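Probable secreted solute-binding lipoprotein (Streptomyces coelicolor, PDB 3I3V) probably binds a solute outside the cell as the lipid-anchored binding component of a membrane transport system. Local coordinates at residues Ile209-His214 with Gly266-Ala271; Lys176-Ile181 with Thr375-Gly380. One frame throughout, in Å; residues are numbered along the deposited sequence.

Contacts 1 and 2 lie side by side, their centres about 10 Å apart, in the lobe built round the mixed sheet that includes strand 122-131. Helix 172-182 meets both halves of contact 1: Leu178 CD2 lies 3.5 Å from Phe212 CD1 on helix 203-217, and Ile181 CD1 lies 3.6 Å from Trp268 CZ2 in the loop. In sequence, the segments of contact 1 fall between those of contact 2, whose second segment lies close to the C-terminus. The two centres are about 20 and 19 Å from the centre of the chain, well away from its middle, where the cleft between lobes would be expected in this family.

Contact 1: Ile209-His214 with Gly266-Ala271; sequences IEYFAH and GGWPLA
Tyr211 reaches from helix 203-217 to the loop of Gly266-Ala271, and the loop meets its ring in two different ways. The methyl of Ala271 sits almost exactly above the ring centre: CB is 3.6 Å from the centroid of Tyr211, only 8° off the ring normal, a CH-pi contact in which the methyl looks down on one face. At the far end, the phenol oxygen OH of Tyr211 gives a weak hydrogen bond of 3.1 Å to Pro269 O, which lies at the ring edge and in its plane. A side chain with CG anti to the backbone N (chi1 -179°) carries the ring away from the helix and brings the hydroxyl to the loop backbone, while the ring passes beneath Ala271.

Trp268 approaches less closely; its NE1 stands 4.1 Å from Tyr211 OH, oblique to the tyrosine ring. The indole is braced within its own loop, where Pro269 CD lies 3.6 Å above the plane of Trp268, offset toward the rim. Replacing Tyr211 by an alanine would probably leave the Ala271 methyl without the ring beneath it, remove the weak hydrogen bond to Pro269 O and open a gap between helix and loop. Phe185 touches both Tyr211 and Ala271, and the backbone of Leu270 is tied to Thr145 and Gly147, so the loop is held from more than one direction. Tyr211 thus packs helix 203-217 against the connection that follows strand 263-266, in an alpha/beta lobe of the periplasmic binding protein type.

Contact 2: Lys176-Ile181 with Thr375-Gly380; sequences KLLAQI and TSFTRG
Leu178 and Phe377 meet where helix 172-182 passes the last part of helix 363-377, and the leucine can be traced outward atom by atom. Its CB touches the phenylalanine first, at 4.2 Å from Phe377 CE1, coming in obliquely to the ring. The next carbon, Leu178 CG, is a little farther from the same atom, Phe377 CE1, at 4.5 Å. Beyond it the side chain forks. The CD1 branch of Leu178 points to Ser376 and lies 4.4 Å from its CB, a loose contact of methyl against methylene. The fork is turned away from a staggered position (chi2 -138°), with CD1 on the side of Ser376 and CD2 on that of Phe212 in helix 203-217.

Phe377 carries the larger share from its side. It leaves its backbone alongside helix 172-182, and its outer ring atoms are the ones that draw near. Leu177 also leans toward that end, with CD1 4.7 Å from Phe377 CZ. The same ring meets Phe212 and Phe221 edge-to-face, which places it within a small aromatic cluster. Leu390 of helix 383-392 touches both Leu178 and Ser376 and extends the apolar surroundings.

The polar groups at this buried junction are answered elsewhere: Ser376 OG bonds to Ala372 O within its own helix, and Ser376 O accepts from Arg216 NH1. What joins the two segments is therefore aliphatic and aromatic carbon alone; shape and burial hold this junction of helices, with no polar pairing between the segments to fix it.

Contact 1: Ile209-His214 with Gly266-Ala271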
ATOM      1  N   ILE C 209     -30.354  49.412  43.180  1.00 37.12           N
ATOM      2  CA  ILE C 209     -30.862  49.686  44.519  1.00 36.16           C
ATOM      3  C   ILE C 209     -32.264  50.282  44.415  1.00 37.14           C
ATOM      4  O   ILE C 209     -33.088  50.077  45.303  1.00 36.81           O
ATOM      5  CB  ILE C 209     -29.936  50.651  45.296  1.00 33.98           C
ATOM      6  CG1 ILE C 209     -28.599  49.963  45.596  1.00 34.44           C
ATOM      7  CG2 ILE C 209     -30.609  51.084  46.576  1.00 32.22           C
ATOM      8  CD1 ILE C 209     -27.650  50.781  46.460  1.00 34.33           C
ATOM      9  N   GLU C 210     -32.530  51.014  43.330  1.00 38.14           N
ATOM     10  CA  GLU C 210     -33.856  51.599  43.123  1.00 39.53           C
ATOM     11  C   GLU C 210     -34.791  50.439  42.825  1.00 38.40           C
ATOM     12  O   GLU C 210     -35.838  50.282  43.451  1.00 36.41           O
ATOM     13  CB  GLU C 210     -33.886  52.545  41.913  1.00 42.45           C
ATOM     14  CG  GLU C 210     -33.108  53.845  42.034  1.00 48.12           C
ATOM     15  CD  GLU C 210     -33.256  54.721  40.783  1.00 52.03           C
ATOM     16  OE1 GLU C 210     -32.558  55.756  40.695  1.00 53.67           O
ATOM     17  OE2 GLU C 210     -34.075  54.375  39.892  1.00 52.53           O
ATOM     18  N   TYR C 211     -34.394  49.626  41.852  1.00 37.21           N
ATOM     19  CA  TYR C 211     -35.190  48.482  41.459  1.00 36.95           C
ATOM     20  C   TYR C 211     -35.534  47.672  42.702  1.00 36.55           C
ATOM     21  O   TYR C 211     -36.700  47.384  42.960  1.00 37.11           O
ATOM     22  CB  TYR C 211     -34.424  47.634  40.438  1.00 35.09           C
ATOM     23  CG  TYR C 211     -35.193  46.423  39.962  1.00 36.99           C
ATOM     24  CD1 TYR C 211     -36.575  46.494  39.735  1.00 36.41           C
ATOM     25  CD2 TYR C 211     -34.544  45.202  39.728  1.00 35.41           C
ATOM     26  CE1 TYR C 211     -37.290  45.382  39.288  1.00 36.46           C
ATOM     27  CE2 TYR C 211     -35.247  44.087  39.280  1.00 34.97           C
ATOM     28  CZ  TYR C 211     -36.619  44.185  39.063  1.00 37.29           C
ATOM     29  OH  TYR C 211     -37.316  43.082  38.634  1.00 38.81           O
ATOM     30  N   PHE C 212     -34.519  47.327  43.484  1.00 36.05           N
ATOM     31  CA  PHE C 212     -34.742  46.559  44.701  1.00 35.20           C
ATOM     32  C   PHE C 212     -35.754  47.225  45.620  1.00 35.99           C
ATOM     33  O   PHE C 212     -36.674  46.577  46.111  1.00 36.29           O
ATOM     34  CB  PHE C 212     -33.441  46.381  45.477  1.00 32.61           C
ATOM     35  CG  PHE C 212     -33.626  45.719  46.808  1.00 29.83           C
ATOM     36  CD1 PHE C 212     -33.738  44.338  46.902  1.00 28.56           C
ATOM     37  CD2 PHE C 212     -33.733  46.484  47.966  1.00 28.43           C
ATOM     38  CE1 PHE C 212     -33.953  43.722  48.129  1.00 27.73           C
ATOM     39  CE2 PHE C 212     -33.949  45.881  49.201  1.00 28.70           C
ATOM     40  CZ  PHE C 212     -34.060  44.493  49.283  1.00 27.36           C
ATOM     41  N   ALA C 213     -35.562  48.519  45.866  1.00 37.62           N
ATOM     42  CA  ALA C 213     -36.444  49.286  46.746  1.00 37.96           C
ATOM     43  C   ALA C 213     -37.874  49.311  46.235  1.00 38.91           C
ATOM     44  O   ALA C 213     -38.823  49.306  47.022  1.00 39.61           O
ATOM     45  CB  ALA C 213     -35.920  50.708  46.903  1.00 34.92           C
ATOM     46  N   HIS C 214     -38.024  49.346  44.916  1.00 39.85           N
ATOM     47  CA  HIS C 214     -39.343  49.358  44.297  1.00 40.60           C
ATOM     48  C   HIS C 214     -40.016  48.012  44.606  1.00 40.24           C
ATOM     49  O   HIS C 214     -41.097  47.973  45.191  1.00 40.24           O
ATOM     50  CB  HIS C 214     -39.193  49.583  42.785  1.00 43.81           C
ATOM     51  CG  HIS C 214     -40.491  49.779  42.058  1.00 49.76           C
ATOM     52  ND1 HIS C 214     -41.504  50.585  42.536  1.00 50.23           N
ATOM     53  CD2 HIS C 214     -40.923  49.303  40.865  1.00 50.23           C
ATOM     54  CE1 HIS C 214     -42.501  50.596  41.671  1.00 50.81           C
ATOM     55  NE2 HIS C 214     -42.173  49.826  40.648  1.00 51.53           N
ATOM     56  N   GLY C 266     -36.390  29.145  37.470  1.00 39.95           N
ATOM     57  CA  GLY C 266     -36.107  30.155  36.470  1.00 38.96           C
ATOM     58  C   GLY C 266     -35.102  31.146  37.038  1.00 39.38           C
ATOM     59  O   GLY C 266     -34.292  30.794  37.897  1.00 38.82           O
ATOM     60  N   GLY C 267     -35.154  32.383  36.555  1.00 37.91           N
ATOM     61  CA  GLY C 267     -34.250  33.406  37.040  1.00 36.14           C
ATOM     62  C   GLY C 267     -35.045  34.527  37.675  1.00 35.78           C
ATOM     63  O   GLY C 267     -36.277  34.491  37.697  1.00 36.64           O
ATOM     64  N   TRP C 268     -34.350  35.528  38.201  1.00 34.12           N
ATOM     65  CA  TRP C 268     -35.029  36.652  38.829  1.00 32.91           C
ATOM     66  C   TRP C 268     -35.471  37.649  37.749  1.00 33.48           C
ATOM     67  O   TRP C 268     -34.687  38.034  36.882  1.00 32.84           O
ATOM     68  CB  TRP C 268     -34.101  37.312  39.859  1.00 30.56           C
ATOM     69  CG  TRP C 268     -34.782  38.377  40.648  1.00 30.51           C
ATOM     70  CD1 TRP C 268     -34.898  39.694  40.315  1.00 29.31           C
ATOM     71  CD2 TRP C 268     -35.538  38.200  41.856  1.00 28.89           C
ATOM     72  NE1 TRP C 268     -35.681  40.346  41.233  1.00 30.63           N
ATOM     73  CE2 TRP C 268     -36.088  39.454  42.187  1.00 28.57           C
ATOM     74  CE3 TRP C 268     -35.806  37.105  42.684  1.00 29.07           C
ATOM     75  CZ2 TRP C 268     -36.891  39.644  43.314  1.00 27.70           C
ATOM     76  CZ3 TRP C 268     -36.603  37.294  43.806  1.00 27.80           C
ATOM     77  CH2 TRP C 268     -37.135  38.554  44.108  1.00 29.93           C
ATOM     78  N   PRO C 269     -36.749  38.061  37.778  1.00 34.47           N
ATOM     79  CA  PRO C 269     -37.304  39.005  36.802  1.00 35.04           C
ATOM     80  C   PRO C 269     -36.429  40.226  36.576  1.00 37.44           C
ATOM     81  O   PRO C 269     -35.723  40.662  37.475  1.00 39.06           O
ATOM     82  CB  PRO C 269     -38.656  39.361  37.404  1.00 33.53           C
ATOM     83  CG  PRO C 269     -39.069  38.066  38.015  1.00 33.95           C
ATOM     84  CD  PRO C 269     -37.788  37.630  38.728  1.00 34.00           C
ATOM     85  N   LEU C 270     -36.491  40.777  35.368  1.00 38.94           N
ATOM     86  CA  LEU C 270     -35.701  41.945  35.006  1.00 39.65           C
ATOM     87  C   LEU C 270     -36.506  43.239  34.994  1.00 41.24           C
ATOM     88  O   LEU C 270     -37.723  43.235  34.764  1.00 41.82           O
ATOM     89  CB  LEU C 270     -35.091  41.753  33.615  1.00 38.82           C
ATOM     90  CG  LEU C 270     -34.156  40.568  33.363  1.00 38.69           C
ATOM     91  CD1 LEU C 270     -33.777  40.579  31.910  1.00 38.17           C
ATOM     92  CD2 LEU C 270     -32.907  40.646  34.238  1.00 38.07           C
ATOM     93  N   ALA C 271     -35.809  44.343  35.245  1.00 42.26           N
ATOM     94  CA  ALA C 271     -36.414  45.670  35.214  1.00 44.39           C
ATOM     95  C   ALA C 271     -36.151  46.128  33.784  1.00 46.63           C
ATOM     96  O   ALA C 271     -35.380  45.487  33.066  1.00 47.69           O
ATOM     97  CB  ALA C 271     -35.716  46.593  36.195  1.00 41.93           C
TER

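Contact 2: Lys176-Ile181 with Thr375-Gly380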
ATOM      1  N   LYS C 176     -27.232  37.670  49.682  1.00 30.58           N
ATOM      2  CA  LYS C 176     -26.948  37.220  48.317  1.00 28.10           C
ATOM      3  C   LYS C 176     -28.058  37.621  47.321  1.00 29.86           C
ATOM      4  O   LYS C 176     -27.770  37.974  46.168  1.00 29.14           O
ATOM      5  CB  LYS C 176     -26.769  35.703  48.286  1.00 27.19           C
ATOM      6  CG  LYS C 176     -25.405  35.237  47.780  1.00 29.55           C
ATOM      7  CD  LYS C 176     -24.274  35.577  48.748  1.00 26.94           C
ATOM      8  CE  LYS C 176     -24.339  34.717  49.988  1.00 27.15           C
ATOM      9  NZ  LYS C 176     -23.337  35.123  51.014  1.00 27.95           N
ATOM     10  N   LEU C 177     -29.322  37.574  47.758  1.00 29.06           N
ATOM     11  CA  LEU C 177     -30.444  37.925  46.882  1.00 27.70           C
ATOM     12  C   LEU C 177     -30.440  39.422  46.581  1.00 29.65           C
ATOM     13  O   LEU C 177     -30.708  39.829  45.449  1.00 30.43           O
ATOM     14  CB  LEU C 177     -31.785  37.547  47.523  1.00 26.36           C
ATOM     15  CG  LEU C 177     -32.915  37.032  46.605  1.00 26.32           C
ATOM     16  CD1 LEU C 177     -34.250  37.492  47.171  1.00 20.90           C
ATOM     17  CD2 LEU C 177     -32.759  37.538  45.183  1.00 21.46           C
ATOM     18  N   LEU C 178     -30.130  40.236  47.592  1.00 30.24           N
ATOM     19  CA  LEU C 178     -30.071  41.692  47.428  1.00 31.40           C
ATOM     20  C   LEU C 178     -28.984  42.040  46.421  1.00 31.08           C
ATOM     21  O   LEU C 178     -29.164  42.900  45.557  1.00 32.13           O
ATOM     22  CB  LEU C 178     -29.729  42.379  48.760  1.00 31.30           C
ATOM     23  CG  LEU C 178     -30.062  43.865  49.002  1.00 35.11           C
ATOM     24  CD1 LEU C 178     -28.885  44.497  49.706  1.00 33.62           C
ATOM     25  CD2 LEU C 178     -30.377  44.621  47.711  1.00 32.96           C
ATOM     26  N   ALA C 179     -27.846  41.369  46.545  1.00 29.90           N
ATOM     27  CA  ALA C 179     -26.717  41.600  45.655  1.00 30.13           C
ATOM     28  C   ALA C 179     -27.040  41.146  44.240  1.00 29.84           C
ATOM     29  O   ALA C 179     -26.566  41.731  43.272  1.00 32.97           O
ATOM     30  CB  ALA C 179     -25.472  40.869  46.179  1.00 27.03           C
ATOM     31  N   GLN C 180     -27.849  40.101  44.114  1.00 30.36           N
ATOM     32  CA  GLN C 180     -28.228  39.607  42.795  1.00 28.50           C
ATOM     33  C   GLN C 180     -29.185  40.595  42.118  1.00 29.77           C
ATOM     34  O   GLN C 180     -29.039  40.919  40.935  1.00 27.45           O
ATOM     35  CB  GLN C 180     -28.887  38.225  42.917  1.00 29.02           C
ATOM     36  CG  GLN C 180     -29.824  37.898  41.764  1.00 26.04           C
ATOM     37  CD  GLN C 180     -30.249  36.450  41.734  1.00 26.59           C
ATOM     38  OE1 GLN C 180     -30.088  35.711  42.713  1.00 25.84           O
ATOM     39  NE2 GLN C 180     -30.815  36.036  40.606  1.00 23.50           N
ATOM     40  N   ILE C 181     -30.166  41.076  42.878  1.00 31.41           N
ATOM     41  CA  ILE C 181     -31.135  42.027  42.346  1.00 31.51           C
ATOM     42  C   ILE C 181     -30.399  43.318  41.972  1.00 33.60           C
ATOM     43  O   ILE C 181     -30.607  43.858  40.883  1.00 34.37           O
ATOM     44  CB  ILE C 181     -32.271  42.300  43.377  1.00 29.32           C
ATOM     45  CG1 ILE C 181     -32.984  40.972  43.706  1.00 29.83           C
ATOM     46  CG2 ILE C 181     -33.287  43.291  42.805  1.00 28.68           C
ATOM     47  CD1 ILE C 181     -33.993  41.030  44.840  1.00 22.73           C
ATOM     48  N   THR C 375     -31.222  45.858  57.292  1.00 32.46           N
ATOM     49  CA  THR C 375     -31.736  47.224  57.295  1.00 32.63           C
ATOM     50  C   THR C 375     -32.402  47.538  55.954  1.00 33.87           C
ATOM     51  O   THR C 375     -33.499  48.104  55.909  1.00 35.50           O
ATOM     52  CB  THR C 375     -30.597  48.260  57.545  1.00 30.91           C
ATOM     53  OG1 THR C 375     -30.024  48.049  58.839  1.00 29.41           O
ATOM     54  CG2 THR C 375     -31.135  49.684  57.487  1.00 31.93           C
ATOM     55  N   SER C 376     -31.739  47.158  54.868  1.00 32.38           N
ATOM     56  CA  SER C 376     -32.252  47.405  53.524  1.00 31.76           C
ATOM     57  C   SER C 376     -33.571  46.715  53.181  1.00 31.69           C
ATOM     58  O   SER C 376     -34.344  47.232  52.380  1.00 32.11           O
ATOM     59  CB  SER C 376     -31.203  47.009  52.485  1.00 31.44           C
ATOM     60  OG  SER C 376     -29.995  47.716  52.694  1.00 32.69           O
ATOM     61  N   PHE C 377     -33.829  45.546  53.755  1.00 31.48           N
ATOM     62  CA  PHE C 377     -35.078  44.843  53.458  1.00 32.34           C
ATOM     63  C   PHE C 377     -36.306  45.440  54.151  1.00 32.23           C
ATOM     64  O   PHE C 377     -37.433  45.041  53.870  1.00 32.08           O
ATOM     65  CB  PHE C 377     -34.974  43.357  53.830  1.00 31.10           C
ATOM     66  CG  PHE C 377     -34.597  42.469  52.683  1.00 32.42           C
ATOM     67  CD1 PHE C 377     -33.261  42.187  52.405  1.00 32.07           C
ATOM     68  CD2 PHE C 377     -35.580  41.911  51.873  1.00 30.41           C
ATOM     69  CE1 PHE C 377     -32.913  41.357  51.339  1.00 31.25           C
ATOM     70  CE2 PHE C 377     -35.239  41.082  50.805  1.00 30.90           C
ATOM     71  CZ  PHE C 377     -33.904  40.802  50.539  1.00 29.75           C
ATOM     72  N   THR C 378     -36.086  46.382  55.062  1.00 34.32           N
ATOM     73  CA  THR C 378     -37.180  47.018  55.797  1.00 37.03           C
ATOM     74  C   THR C 378     -37.901  48.010  54.887  1.00 37.21           C
ATOM     75  O   THR C 378     -37.306  48.988  54.437  1.00 36.88           O
ATOM     76  CB  THR C 378     -36.648  47.766  57.029  1.00 39.63           C
ATOM     77  OG1 THR C 378     -35.807  46.889  57.788  1.00 43.52           O
ATOM     78  CG2 THR C 378     -37.794  48.231  57.909  1.00 41.57           C
ATOM     79  N   ARG C 379     -39.178  47.753  54.617  1.00 37.38           N
ATOM     80  CA  ARG C 379     -39.963  48.610  53.735  1.00 38.06           C
ATOM     81  C   ARG C 379     -39.931  50.082  54.105  1.00 37.22           C
ATOM     82  O   ARG C 379     -39.965  50.449  55.277  1.00 37.64           O
ATOM     83  CB  ARG C 379     -41.410  48.131  53.695  1.00 39.34           C
ATOM     84  CG  ARG C 379     -41.530  46.668  53.377  1.00 40.56           C
ATOM     85  CD  ARG C 379     -42.969  46.228  53.330  1.00 41.61           C
ATOM     86  NE  ARG C 379     -43.667  46.714  52.149  1.00 41.33           N
ATOM     87  CZ  ARG C 379     -44.790  46.172  51.695  1.00 41.15           C
ATOM     88  NH1 ARG C 379     -45.319  45.134  52.330  1.00 39.22           N
ATOM     89  NH2 ARG C 379     -45.386  46.660  50.615  1.00 41.13           N
ATOM     90  N   GLY C 380     -39.868  50.926  53.084  1.00 38.91           N
ATOM     91  CA  GLY C 380     -39.838  52.358  53.309  1.00 39.38           C
ATOM     92  C   GLY C 380     -38.439  52.933  53.394  1.00 39.04           C
ATOM     93  O   GLY C 380     -38.265  54.142  53.254  1.00 40.64           O
TER